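Local structure of ferritin heavy chain (Trichoplusia ni, 1Z6O) at residues G104-E116 with L160-D172. The protein oxidises ferrous iron as the ferroxidase chain of a secreted insect ferritin, a shell of 12 heavy and 12 light chains that stores iron in soluble, non-toxic form. Sequence-based numbering, arbitrary orientation.
Sequences GGVEALEHALSME and LAGKASTLKKLMD
Leu-109 and Leu-160 intermesh as knobs into holes. Leu-109 drops among Leu-160, Lys-163, Ala-164 and Leu-167, with Leu-109 CD1 lying 3.9 Å from Lys-163 C. Leu-160 returns the fit between Leu-109, Ala-112, Leu-113 and Glu-116, where Leu-160 CD1 meets Glu-116 CG at 3.6 Å, the two side chains crossing at about a right angle. Further along, Val-106 is forked over segment 160-172: CG2, on the backbone-N side, presses on Leu-167 CG (3.6 Å) and Met-171 CG, while CG1, anti to that nitrogen (chi1 171°), lies against the Lys-168 methylenes.

A single salt bridge between the two segments borders this apolar seam. Lys-168 stretches past Val-106, and its NZ meets the syn lone pair of Glu-110 OE2 at 2.7 Å; the same NZ also bonds Gln-9 O of a second heavy-chain subunit. A methionine at Lys-168 would probably leave the Glu-110 carboxylate without its counter-charge and Gln-9 O of that neighbour without this donor.

Glu-116, inferred to bind the second iron, has its carboxylate hydrogen-bonded to Tyr-39 and Gln-153. Segments 105-116 and 160-168 run antiparallel (156°), their axes 9.0 Å apart, within helices 105-132 and 139-168 of ferritin's four-helix bundle, beside the ferroxidase site.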
loop_
_atom_site.group_PDB
_atom_site.type_symbol
_atom_site.label_atom_id
_atom_site.label_comp_id
_atom_site.label_asym_id
_atom_site.label_seq_id
_atom_site.Cartn_x
_atom_site.Cartn_y
_atom_site.Cartn_z
ATOM N N GLY M 104 27.617 41.823 27.404
ATOM C CA GLY M 104 26.377 41.408 26.771
ATOM C C GLY M 104 26.675 40.649 25.494
ATOM O O GLY M 104 27.842 40.358 25.204
ATOM N N GLY M 105 25.631 40.329 24.738
ATOM C CA GLY M 105 25.801 39.595 23.496
ATOM C C GLY M 105 26.688 40.310 22.488
ATOM O O GLY M 105 27.489 39.670 21.812
ATOM N N VAL M 106 26.558 41.630 22.366
ATOM C CA VAL M 106 27.403 42.349 21.411
ATOM C C VAL M 106 28.894 42.182 21.736
ATOM O O VAL M 106 29.689 41.890 20.846
ATOM C CB VAL M 106 27.073 43.867 21.363
ATOM C CG1 VAL M 106 28.129 44.611 20.517
ATOM C CG2 VAL M 106 25.696 44.077 20.742
ATOM N N GLU M 107 29.281 42.361 22.997
ATOM C CA GLU M 107 30.695 42.207 23.351
ATOM C C GLU M 107 31.195 40.807 23.027
ATOM O O GLU M 107 32.327 40.638 22.567
ATOM C CB GLU M 107 30.949 42.462 24.847
ATOM C CG GLU M 107 31.004 43.920 25.261
ATOM C CD GLU M 107 31.858 44.148 26.532
ATOM O OE1 GLU M 107 32.148 43.178 27.297
ATOM O OE2 GLU M 107 32.239 45.320 26.766
ATOM N N ALA M 108 30.368 39.796 23.281
ATOM C CA ALA M 108 30.788 38.422 22.991
ATOM C C ALA M 108 30.909 38.192 21.488
ATOM O O ALA M 108 31.852 37.542 21.032
ATOM C CB ALA M 108 29.803 37.415 23.612
ATOM N N LEU M 109 29.957 38.705 20.709
ATOM C CA LEU M 109 30.030 38.533 19.252
ATOM C C LEU M 109 31.261 39.246 18.685
ATOM O O LEU M 109 31.929 38.727 17.784
ATOM C CB LEU M 109 28.762 39.080 18.575
ATOM C CG LEU M 109 27.485 38.256 18.798
ATOM C CD1 LEU M 109 26.265 39.056 18.327
ATOM C CD2 LEU M 109 27.588 36.921 18.036
ATOM N N GLU M 110 31.564 40.437 19.202
ATOM C CA GLU M 110 32.733 41.175 18.717
ATOM C C GLU M 110 34.022 40.474 19.119
ATOM O O GLU M 110 35.003 40.481 18.371
ATOM C CB GLU M 110 32.722 42.616 19.252
ATOM C CG GLU M 110 31.582 43.456 18.646
ATOM C CD GLU M 110 31.653 44.931 19.057
ATOM O OE1 GLU M 110 32.242 45.232 20.111
ATOM O OE2 GLU M 110 31.102 45.789 18.340
ATOM N N HIS M 111 34.029 39.878 20.304
ATOM C CA HIS M 111 35.212 39.144 20.749
ATOM C C HIS M 111 35.360 37.907 19.837
ATOM O O HIS M 111 36.458 37.593 19.378
ATOM C CB HIS M 111 35.047 38.701 22.216
ATOM C CG HIS M 111 36.235 37.962 22.761
ATOM N ND1 HIS M 111 36.221 37.334 23.987
ATOM C CD2 HIS M 111 37.467 37.744 22.243
ATOM C CE1 HIS M 111 37.393 36.759 24.200
ATOM N NE2 HIS M 111 38.166 36.992 23.158
ATOM N N ALA M 112 34.258 37.203 19.568
ATOM C CA ALA M 112 34.326 36.029 18.684
ATOM C C ALA M 112 34.837 36.436 17.293
ATOM O O ALA M 112 35.657 35.739 16.690
ATOM C CB ALA M 112 32.945 35.374 18.549
ATOM N N LEU M 113 34.342 37.556 16.778
ATOM C CA LEU M 113 34.777 38.027 15.458
ATOM C C LEU M 113 36.293 38.278 15.460
ATOM O O LEU M 113 36.997 37.917 14.521
ATOM C CB LEU M 113 34.031 39.318 15.083
ATOM C CG LEU M 113 34.410 40.020 13.766
ATOM C CD1 LEU M 113 34.278 39.047 12.581
ATOM C CD2 LEU M 113 33.484 41.240 13.569
ATOM N N SER M 114 36.789 38.893 16.527
ATOM C CA SER M 114 38.218 39.170 16.654
ATOM C C SER M 114 39.033 37.867 16.772
ATOM O O SER M 114 40.125 37.756 16.216
ATOM C CB SER M 114 38.449 40.068 17.881
ATOM O OG SER M 114 39.827 40.197 18.148
ATOM N N MET M 115 38.507 36.884 17.501
ATOM C CA MET M 115 39.185 35.588 17.629
ATOM C C MET M 115 39.255 34.926 16.244
ATOM O O MET M 115 40.284 34.372 15.862
ATOM C CB MET M 115 38.403 34.634 18.553
ATOM C CG MET M 115 38.305 35.041 20.018
ATOM S SD MET M 115 37.071 33.985 20.899
ATOM C CE MET M 115 37.700 32.318 20.418
ATOM N N GLU M 116 38.149 34.958 15.502
ATOM C CA GLU M 116 38.125 34.338 14.173
ATOM C C GLU M 116 39.088 35.056 13.232
ATOM O O GLU M 116 39.789 34.427 12.446
ATOM C CB GLU M 116 36.705 34.355 13.585
ATOM C CG GLU M 116 35.721 33.435 14.323
ATOM C CD GLU M 116 36.223 31.988 14.440
ATOM O OE1 GLU M 116 36.906 31.506 13.510
ATOM O OE2 GLU M 116 35.926 31.323 15.461
ATOM N N LEU M 160 29.348 36.343 11.850
ATOM C CA LEU M 160 29.501 37.030 13.140
ATOM C C LEU M 160 29.422 38.547 13.000
ATOM O O LEU M 160 28.831 39.221 13.847
ATOM C CB LEU M 160 30.843 36.672 13.790
ATOM C CG LEU M 160 30.956 35.236 14.320
ATOM C CD1 LEU M 160 32.422 34.933 14.674
ATOM C CD2 LEU M 160 30.051 35.076 15.557
ATOM N N ALA M 161 30.033 39.093 11.948
ATOM C CA ALA M 161 30.006 40.544 11.738
ATOM C C ALA M 161 28.565 41.018 11.531
ATOM O O ALA M 161 28.167 42.059 12.056
ATOM C CB ALA M 161 30.866 40.926 10.517
ATOM N N GLY M 162 27.793 40.267 10.751
ATOM C CA GLY M 162 26.401 40.635 10.523
ATOM C C GLY M 162 25.597 40.569 11.818
ATOM O O GLY M 162 24.798 41.462 12.108
ATOM N N LYS M 163 25.790 39.510 12.597
ATOM C CA LYS M 163 25.074 39.382 13.871
ATOM C C LYS M 163 25.422 40.557 14.792
ATOM O O LYS M 163 24.542 41.145 15.429
ATOM C CB LYS M 163 25.440 38.063 14.563
ATOM C CG LYS M 163 24.754 36.813 13.958
ATOM C CD LYS M 163 25.304 35.553 14.632
ATOM C CE LYS M 163 24.406 34.338 14.418
ATOM N NZ LYS M 163 24.061 34.121 12.992
ATOM N N ALA M 164 26.706 40.892 14.872
ATOM C CA ALA M 164 27.136 42.003 15.719
ATOM C C ALA M 164 26.514 43.321 15.255
ATOM O O ALA M 164 26.040 44.095 16.084
ATOM C CB ALA M 164 28.670 42.116 15.717
ATOM N N SER M 165 26.514 43.588 13.946
ATOM C CA SER M 165 25.920 44.836 13.443
ATOM C C SER M 165 24.436 44.913 13.771
ATOM O O SER M 165 23.945 45.933 14.241
ATOM C CB SER M 165 26.056 44.971 11.912
ATOM O OG SER M 165 27.407 45.123 11.527
ATOM N N THR M 166 23.719 43.833 13.492
ATOM C CA THR M 166 22.278 43.798 13.737
ATOM C C THR M 166 21.936 44.036 15.204
ATOM O O THR M 166 21.076 44.857 15.526
ATOM C CB THR M 166 21.692 42.444 13.289
ATOM O OG1 THR M 166 21.816 42.343 11.866
ATOM C CG2 THR M 166 20.208 42.321 13.682
ATOM N N LEU M 167 22.617 43.331 16.097
ATOM C CA LEU M 167 22.323 43.491 17.517
ATOM C C LEU M 167 22.808 44.833 18.066
ATOM O O LEU M 167 22.115 45.467 18.862
ATOM C CB LEU M 167 22.952 42.346 18.324
ATOM C CG LEU M 167 22.643 42.329 19.829
ATOM C CD1 LEU M 167 21.124 42.243 20.068
ATOM C CD2 LEU M 167 23.356 41.134 20.468
ATOM N N LYS M 168 23.974 45.288 17.621
ATOM C CA LYS M 168 24.503 46.547 18.142
ATOM C C LYS M 168 23.594 47.737 17.844
ATOM O O LYS M 168 23.511 48.662 18.645
ATOM C CB LYS M 168 25.918 46.807 17.606
ATOM C CG LYS M 168 26.708 47.823 18.445
ATOM C CD LYS M 168 28.202 47.781 18.106
ATOM C CE LYS M 168 29.037 48.577 19.120
ATOM N NZ LYS M 168 30.501 48.398 18.842
ATOM N N LYS M 169 22.898 47.714 16.711
ATOM C CA LYS M 169 21.980 48.809 16.381
ATOM C C LYS M 169 20.859 48.935 17.399
ATOM O O LYS M 169 20.262 49.996 17.544
ATOM C CB LYS M 169 21.338 48.591 15.014
ATOM C CG LYS M 169 22.292 48.741 13.865
ATOM C CD LYS M 169 21.610 48.302 12.581
ATOM C CE LYS M 169 22.644 48.051 11.501
ATOM N NZ LYS M 169 22.045 47.298 10.383
ATOM N N LEU M 170 20.556 47.844 18.093
ATOM C CA LEU M 170 19.476 47.843 19.083
ATOM C C LEU M 170 19.910 48.306 20.469
ATOM O O LEU M 170 19.071 48.556 21.335
ATOM C CB LEU M 170 18.902 46.421 19.219
ATOM C CG LEU M 170 18.461 45.769 17.898
ATOM C CD1 LEU M 170 17.886 44.369 18.168
ATOM C CD2 LEU M 170 17.412 46.663 17.227
ATOM N N MET M 171 21.215 48.435 20.680
ATOM C CA MET M 171 21.712 48.770 22.005
ATOM C C MET M 171 21.523 50.176 22.551
ATOM O O MET M 171 21.432 50.343 23.764
ATOM C CB MET M 171 23.192 48.385 22.124
ATOM C CG MET M 171 23.445 46.882 21.986
ATOM S SD MET M 171 22.580 45.834 23.213
ATOM C CE MET M 171 21.142 45.233 22.277
ATOM N N ASP M 172 21.439 51.189 21.707
ATOM C CA ASP M 172 21.277 52.508 22.293
ATOM C C ASP M 172 19.937 52.709 23.002
ATOM O O ASP M 172 19.886 53.432 23.984
ATOM C CB ASP M 172 21.530 53.619 21.274
ATOM C CG ASP M 172 20.507 53.658 20.180
ATOM O OD1 ASP M 172 20.509 52.745 19.331
ATOM O OD2 ASP M 172 19.704 54.615 20.168
#